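Long-range contact in nodulation protein S (Bradyrhizobium sp., PDB 3OFK), which probably transfers a methyl group from S-adenosyl-L-methionine to an amino nitrogen during the synthesis of the nodulation (Nod) factor: residues Phe34-Leu45 / Glu184-Glu195. Numbering follows the deposited sequence.
With SAH (S-adenosyl-L-homocysteine), chain E.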
loop_
_atom_site.group_PDB
_atom_site.type_symbol
_atom_site.label_atom_id
_atom_site.label_comp_id
_atom_site.label_asym_id
_atom_site.label_seq_id
_atom_site.Cartn_x
_atom_site.Cartn_y
_atom_site.Cartn_z
ATOM N N PHE A 34 16.556 1.199 1.318
ATOM C CA PHE A 34 15.551 0.547 2.172
ATOM C C PHE A 34 14.211 0.435 1.463
ATOM O O PHE A 34 13.532 -0.586 1.555
ATOM C CB PHE A 34 15.372 1.313 3.492
ATOM C CG PHE A 34 14.087 0.981 4.226
ATOM C CD1 PHE A 34 13.958 -0.207 4.937
ATOM C CD2 PHE A 34 13.006 1.869 4.214
ATOM C CE1 PHE A 34 12.776 -0.503 5.631
ATOM C CE2 PHE A 34 11.823 1.576 4.901
ATOM C CZ PHE A 34 11.701 0.390 5.595
ATOM N N GLU A 35 13.828 1.491 0.754
ATOM C CA GLU A 35 12.560 1.463 0.035
ATOM C C GLU A 35 12.656 0.498 -1.136
ATOM O O GLU A 35 11.715 -0.235 -1.395
ATOM C CB GLU A 35 12.127 2.875 -0.396
ATOM C CG GLU A 35 11.950 3.868 0.761
ATOM C CD GLU A 35 10.755 3.565 1.636
ATOM O OE1 GLU A 35 9.950 2.673 1.294
ATOM O OE2 GLU A 35 10.612 4.232 2.667
ATOM N N ARG A 36 13.824 0.434 -1.792
ATOM C CA ARG A 36 14.004 -0.553 -2.868
ATOM C C ARG A 36 13.883 -1.991 -2.327
ATOM O O ARG A 36 13.171 -2.801 -2.932
ATOM C CB ARG A 36 15.325 -0.341 -3.648
ATOM C CG ARG A 36 15.385 0.966 -4.469
ATOM C CD ARG A 36 16.641 1.045 -5.405
ATOM N NE ARG A 36 17.941 1.061 -4.692
ATOM C CZ ARG A 36 18.643 2.153 -4.345
ATOM N NH1 ARG A 36 18.204 3.383 -4.595
ATOM N NH2 ARG A 36 19.811 2.018 -3.735
ATOM N N GLU A 37 14.554 -2.281 -1.187
ATOM C CA GLU A 37 14.468 -3.604 -0.518
ATOM C C GLU A 37 13.034 -3.918 -0.058
ATOM O O GLU A 37 12.577 -5.057 -0.174
ATOM C CB GLU A 37 15.413 -3.750 0.689
ATOM C CG GLU A 37 15.842 -5.212 0.862
ATOM C CD GLU A 37 16.114 -5.644 2.288
ATOM O OE1 GLU A 37 16.714 -4.860 3.061
ATOM O OE2 GLU A 37 15.733 -6.793 2.627
ATOM N N ARG A 38 12.338 -2.908 0.452
ATOM C CA ARG A 38 10.934 -3.095 0.826
ATOM C C ARG A 38 10.071 -3.506 -0.361
ATOM O O ARG A 38 9.246 -4.421 -0.262
ATOM C CB ARG A 38 10.352 -1.817 1.446
ATOM C CG ARG A 38 8.982 -1.994 2.002
ATOM C CD ARG A 38 8.520 -0.730 2.724
ATOM N NE ARG A 38 8.432 0.435 1.842
ATOM C CZ ARG A 38 7.449 0.678 0.954
ATOM N NH1 ARG A 38 6.416 -0.152 0.768
ATOM N NH2 ARG A 38 7.504 1.787 0.231
ATOM N N HIS A 39 10.264 -2.795 -1.469
ATOM C CA HIS A 39 9.626 -3.118 -2.716
ATOM C C HIS A 39 9.962 -4.495 -3.246
ATOM O O HIS A 39 9.102 -5.155 -3.821
ATOM C CB HIS A 39 9.990 -2.074 -3.768
ATOM C CG HIS A 39 9.167 -0.835 -3.703
ATOM N ND1 HIS A 39 9.180 0.116 -4.703
ATOM C CD2 HIS A 39 8.250 -0.419 -2.799
ATOM C CE1 HIS A 39 8.343 1.088 -4.392
ATOM N NE2 HIS A 39 7.752 0.777 -3.252
ATOM N N THR A 40 11.212 -4.915 -3.078
ATOM C CA THR A 40 11.625 -6.275 -3.441
ATOM C C THR A 40 10.801 -7.288 -2.646
ATOM O O THR A 40 10.231 -8.211 -3.237
ATOM C CB THR A 40 13.150 -6.488 -3.252
ATOM O OG1 THR A 40 13.865 -5.568 -4.094
ATOM C CG2 THR A 40 13.552 -7.908 -3.604
ATOM N N GLN A 41 10.690 -7.078 -1.325
ATOM C CA GLN A 41 9.855 -7.951 -0.489
ATOM C C GLN A 41 8.382 -7.888 -0.844
ATOM O O GLN A 41 7.696 -8.898 -0.951
ATOM C CB GLN A 41 10.016 -7.611 1.006
ATOM C CG GLN A 41 11.383 -7.973 1.604
ATOM C CD GLN A 41 11.813 -9.385 1.302
ATOM O OE1 GLN A 41 10.991 -10.307 1.275
ATOM N NE2 GLN A 41 13.119 -9.572 1.074
ATOM N N LEU A 42 7.889 -6.689 -1.008
ATOM C CA LEU A 42 6.505 -6.508 -1.428
ATOM C C LEU A 42 6.203 -7.247 -2.770
ATOM O O LEU A 42 5.197 -7.951 -2.875
ATOM C CB LEU A 42 6.190 -5.003 -1.501
ATOM C CG LEU A 42 4.731 -4.601 -1.375
ATOM C CD1 LEU A 42 4.260 -4.754 0.077
ATOM C CD2 LEU A 42 4.513 -3.194 -1.866
ATOM N N LEU A 43 7.085 -7.120 -3.770
ATOM C CA LEU A 43 6.899 -7.826 -5.043
ATOM C C LEU A 43 7.080 -9.343 -4.869
ATOM O O LEU A 43 6.314 -10.086 -5.449
ATOM C CB LEU A 43 7.818 -7.299 -6.161
ATOM C CG LEU A 43 7.536 -7.809 -7.589
ATOM C CD1 LEU A 43 6.148 -7.428 -8.085
ATOM C CD2 LEU A 43 8.544 -7.292 -8.564
ATOM N N ARG A 44 8.047 -9.788 -4.052
ATOM C CA ARG A 44 8.254 -11.225 -3.837
ATOM C C ARG A 44 6.974 -11.835 -3.287
ATOM O O ARG A 44 6.519 -12.876 -3.768
ATOM C CB ARG A 44 9.427 -11.529 -2.876
ATOM C CG ARG A 44 9.598 -13.018 -2.553
ATOM C CD ARG A 44 10.740 -13.279 -1.570
ATOM N NE ARG A 44 10.495 -12.675 -0.257
ATOM C CZ ARG A 44 9.727 -13.207 0.697
ATOM N NH1 ARG A 44 9.105 -14.360 0.497
ATOM N NH2 ARG A 44 9.572 -12.577 1.863
ATOM N N LEU A 45 6.390 -11.176 -2.287
ATOM C CA LEU A 45 5.129 -11.633 -1.722
ATOM C C LEU A 45 4.013 -11.607 -2.771
ATOM O O LEU A 45 3.183 -12.497 -2.789
ATOM C CB LEU A 45 4.733 -10.792 -0.484
ATOM C CG LEU A 45 5.640 -10.865 0.765
ATOM C CD1 LEU A 45 5.186 -9.932 1.912
ATOM C CD2 LEU A 45 5.747 -12.281 1.236
ATOM N N GLU A 184 2.295 -15.778 5.334
ATOM C CA GLU A 184 3.724 -15.466 5.432
ATOM C C GLU A 184 3.916 -14.052 5.945
ATOM O O GLU A 184 3.029 -13.227 5.752
ATOM C CB GLU A 184 4.389 -15.556 4.043
ATOM C CG GLU A 184 5.916 -15.431 4.069
ATOM C CD GLU A 184 6.566 -15.521 2.696
ATOM O OE1 GLU A 184 5.876 -15.799 1.682
ATOM O OE2 GLU A 184 7.790 -15.300 2.651
ATOM N N ARG A 185 5.068 -13.764 6.560
ATOM C CA ARG A 185 5.428 -12.379 6.894
ATOM C C ARG A 185 6.915 -12.140 6.741
ATOM O O ARG A 185 7.695 -13.088 6.692
ATOM C CB ARG A 185 4.989 -12.009 8.313
ATOM C CG ARG A 185 5.690 -12.800 9.431
ATOM C CD ARG A 185 5.425 -12.150 10.776
ATOM N NE ARG A 185 3.996 -12.099 11.023
ATOM C CZ ARG A 185 3.401 -11.358 11.951
ATOM N NH1 ARG A 185 4.105 -10.582 12.768
ATOM N NH2 ARG A 185 2.077 -11.405 12.056
ATOM N N VAL A 186 7.295 -10.874 6.670
ATOM C CA VAL A 186 8.699 -10.482 6.583
ATOM C C VAL A 186 8.906 -9.167 7.250
ATOM O O VAL A 186 8.087 -8.280 7.157
ATOM C CB VAL A 186 9.244 -10.273 5.120
ATOM C CG1 VAL A 186 10.280 -11.325 4.781
ATOM C CG2 VAL A 186 8.124 -10.198 4.078
ATOM N N GLN A 187 10.063 -9.034 7.860
ATOM C CA GLN A 187 10.492 -7.786 8.425
ATOM C C GLN A 187 11.480 -7.115 7.479
ATOM O O GLN A 187 12.227 -7.789 6.770
ATOM C CB GLN A 187 11.169 -8.071 9.752
ATOM C CG GLN A 187 11.304 -6.858 10.608
ATOM C CD GLN A 187 11.796 -7.206 11.989
ATOM O OE1 GLN A 187 11.830 -8.386 12.369
ATOM N NE2 GLN A 187 12.172 -6.179 12.759
ATOM N N CYS A 188 11.504 -5.790 7.493
ATOM C CA CYS A 188 12.352 -5.043 6.614
ATOM C C CYS A 188 12.959 -3.874 7.371
ATOM O O CYS A 188 12.237 -3.025 7.851
ATOM C CB CYS A 188 11.493 -4.532 5.459
ATOM S SG CYS A 188 12.280 -4.723 3.936
ATOM N N GLN A 189 14.278 -3.799 7.462
ATOM C CA GLN A 189 14.889 -2.764 8.288
ATOM C C GLN A 189 15.959 -1.982 7.559
ATOM O O GLN A 189 16.750 -2.554 6.825
ATOM C CB GLN A 189 15.479 -3.392 9.541
ATOM C CG GLN A 189 14.447 -4.038 10.414
ATOM C CD GLN A 189 14.845 -4.045 11.865
ATOM O OE1 GLN A 189 14.152 -3.472 12.702
ATOM N NE2 GLN A 189 15.977 -4.664 12.169
ATOM N N GLY A 190 15.993 -0.676 7.793
ATOM C CA GLY A 190 16.944 0.198 7.123
ATOM C C GLY A 190 18.020 0.749 8.033
ATOM O O GLY A 190 18.717 -0.004 8.702
ATOM N N GLN A 191 18.159 2.073 8.040
ATOM C CA GLN A 191 19.257 2.751 8.728
ATOM C C GLN A 191 18.834 3.306 10.080
ATOM O O GLN A 191 19.678 3.633 10.904
ATOM C CB GLN A 191 19.793 3.892 7.856
ATOM C CG GLN A 191 21.040 3.555 7.058
ATOM C CD GLN A 191 22.289 4.250 7.592
ATOM O OE1 GLN A 191 23.376 3.663 7.630
ATOM N NE2 GLN A 191 22.141 5.509 8.004
ATOM N N SER A 192 17.534 3.409 10.312
ATOM C CA SER A 192 17.041 4.052 11.517
ATOM C C SER A 192 15.779 3.384 12.049
ATOM O O SER A 192 15.221 2.455 11.432
ATOM C CB SER A 192 16.746 5.520 11.220
ATOM O OG SER A 192 15.605 5.625 10.370
ATOM N N ALA A 193 15.328 3.881 13.197
ATOM C CA ALA A 193 14.087 3.425 13.804
ATOM C C ALA A 193 12.896 3.653 12.855
ATOM O O ALA A 193 11.985 2.819 12.802
ATOM C CB ALA A 193 13.871 4.125 15.153
ATOM N N ASP A 194 12.918 4.759 12.096
ATOM C CA ASP A 194 11.888 5.070 11.057
ATOM C C ASP A 194 11.806 4.052 9.910
ATOM O O ASP A 194 10.815 4.018 9.169
ATOM C CB ASP A 194 12.175 6.437 10.393
ATOM C CG ASP A 194 11.741 7.640 11.237
ATOM O OD1 ASP A 194 11.736 8.761 10.665
ATOM O OD2 ASP A 194 11.428 7.485 12.443
ATOM N N GLU A 195 12.877 3.286 9.714
ATOM C CA GLU A 195 12.958 2.309 8.630
ATOM C C GLU A 195 12.844 0.919 9.214
ATOM O O GLU A 195 13.844 0.205 9.392
ATOM C CB GLU A 195 14.242 2.504 7.793
ATOM C CG GLU A 195 14.134 3.724 6.878
ATOM C CD GLU A 195 15.423 4.151 6.193
ATOM O OE1 GLU A 195 16.493 3.498 6.332
ATOM O OE2 GLU A 195 15.355 5.181 5.501
HETATM N N SAH E . 2.033 1.698 -1.884
HETATM C CA SAH E . 3.179 2.454 -2.378
HETATM C CB SAH E . 2.987 3.938 -2.078
HETATM C CG SAH E . 2.979 4.410 -0.633
HETATM S SD SAH E . 2.966 6.225 -0.416
HETATM C C SAH E . 4.529 1.971 -1.826
HETATM O O SAH E . 4.588 1.208 -0.859
HETATM O OXT SAH E . 5.582 2.339 -2.345
HETATM C "C5'" SAH E . 1.211 6.337 0.063
HETATM C "C4'" SAH E . 0.183 6.567 -1.028
HETATM O "O4'" SAH E . -1.116 6.365 -0.474
HETATM C "C3'" SAH E . 0.203 7.973 -1.625
HETATM O "O3'" SAH E . 0.087 7.896 -3.052
HETATM C "C2'" SAH E . -1.035 8.629 -0.991
HETATM O "O2'" SAH E . -1.586 9.634 -1.806
HETATM C "C1'" SAH E . -1.949 7.440 -0.872
HETATM N N9 SAH E . -3.081 7.521 0.079
HETATM C C8 SAH E . -3.084 8.072 1.335
HETATM N N7 SAH E . -4.308 7.885 1.874
HETATM C C5 SAH E . -5.083 7.224 0.996
HETATM C C6 SAH E . -6.394 6.764 1.121
HETATM N N6 SAH E . -7.099 7.077 2.245
HETATM N N1 SAH E . -6.947 6.097 0.057
HETATM C C2 SAH E . -6.184 5.847 -1.080
HETATM N N3 SAH E . -4.867 6.287 -1.168
HETATM C C4 SAH E . -4.315 6.954 -0.131
#
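Phe34 meets Glu195 face-on: the aliphatic part of the glutamate lies over the phenyl ring, with CB 3.7 Å from the ring centroid and almost on its normal, a CH-pi contact. The plane of the Glu195 carboxylate is nearly parallel to that of the ring, 9° apart, while its OE1 accepts a bond from Gln191 N and its OE2 one from Asn32, so the chain that packs on the ring is pinned at its far end. A chi1 of 162°, which sets CG anti to the backbone N, carries the ring to the end of strand 184-189, where CE1 lies 3.4 Å from Cys188 O at the ring edge and CD1 approaches Gly190 N. A CB on Gly190 would crowd Phe34 CB and clash with Glu195 OE1. Were Phe34 cut back to an alanine, the Glu195 methylenes would probably lose their aromatic platform, and a gap would open beside Gly190.

Apolar packing continues along the strand. The small Cys188 lets the helix come near, its SG 3.8 Å from Arg38 CA, and Leu45 CD1 meets Val186 CG2 tip to tip.

Polar contacts close the other end. Arg44 NH1 donates a nearly straight hydrogen bond to Glu184 OE2 (2.7 Å, 169°) on its syn side, part of a salt bridge, while its NE and NH2 grip Gln41 OE1 side-on, fixing the guanidinium in rotation; Val186 CG1 touches its edge.

Helix 33-46 thus runs antiparallel to the edge strand 181-189 of the Rossmann-like methyltransferase sheet, with Gln41 and Leu45 also reaching Leu199 on strand 196-203. From the same helix Arg38, steadied by Glu35, and His39 bind the SAH carboxylate, and Leu42 packs against strand 115-121 and helix 64-69.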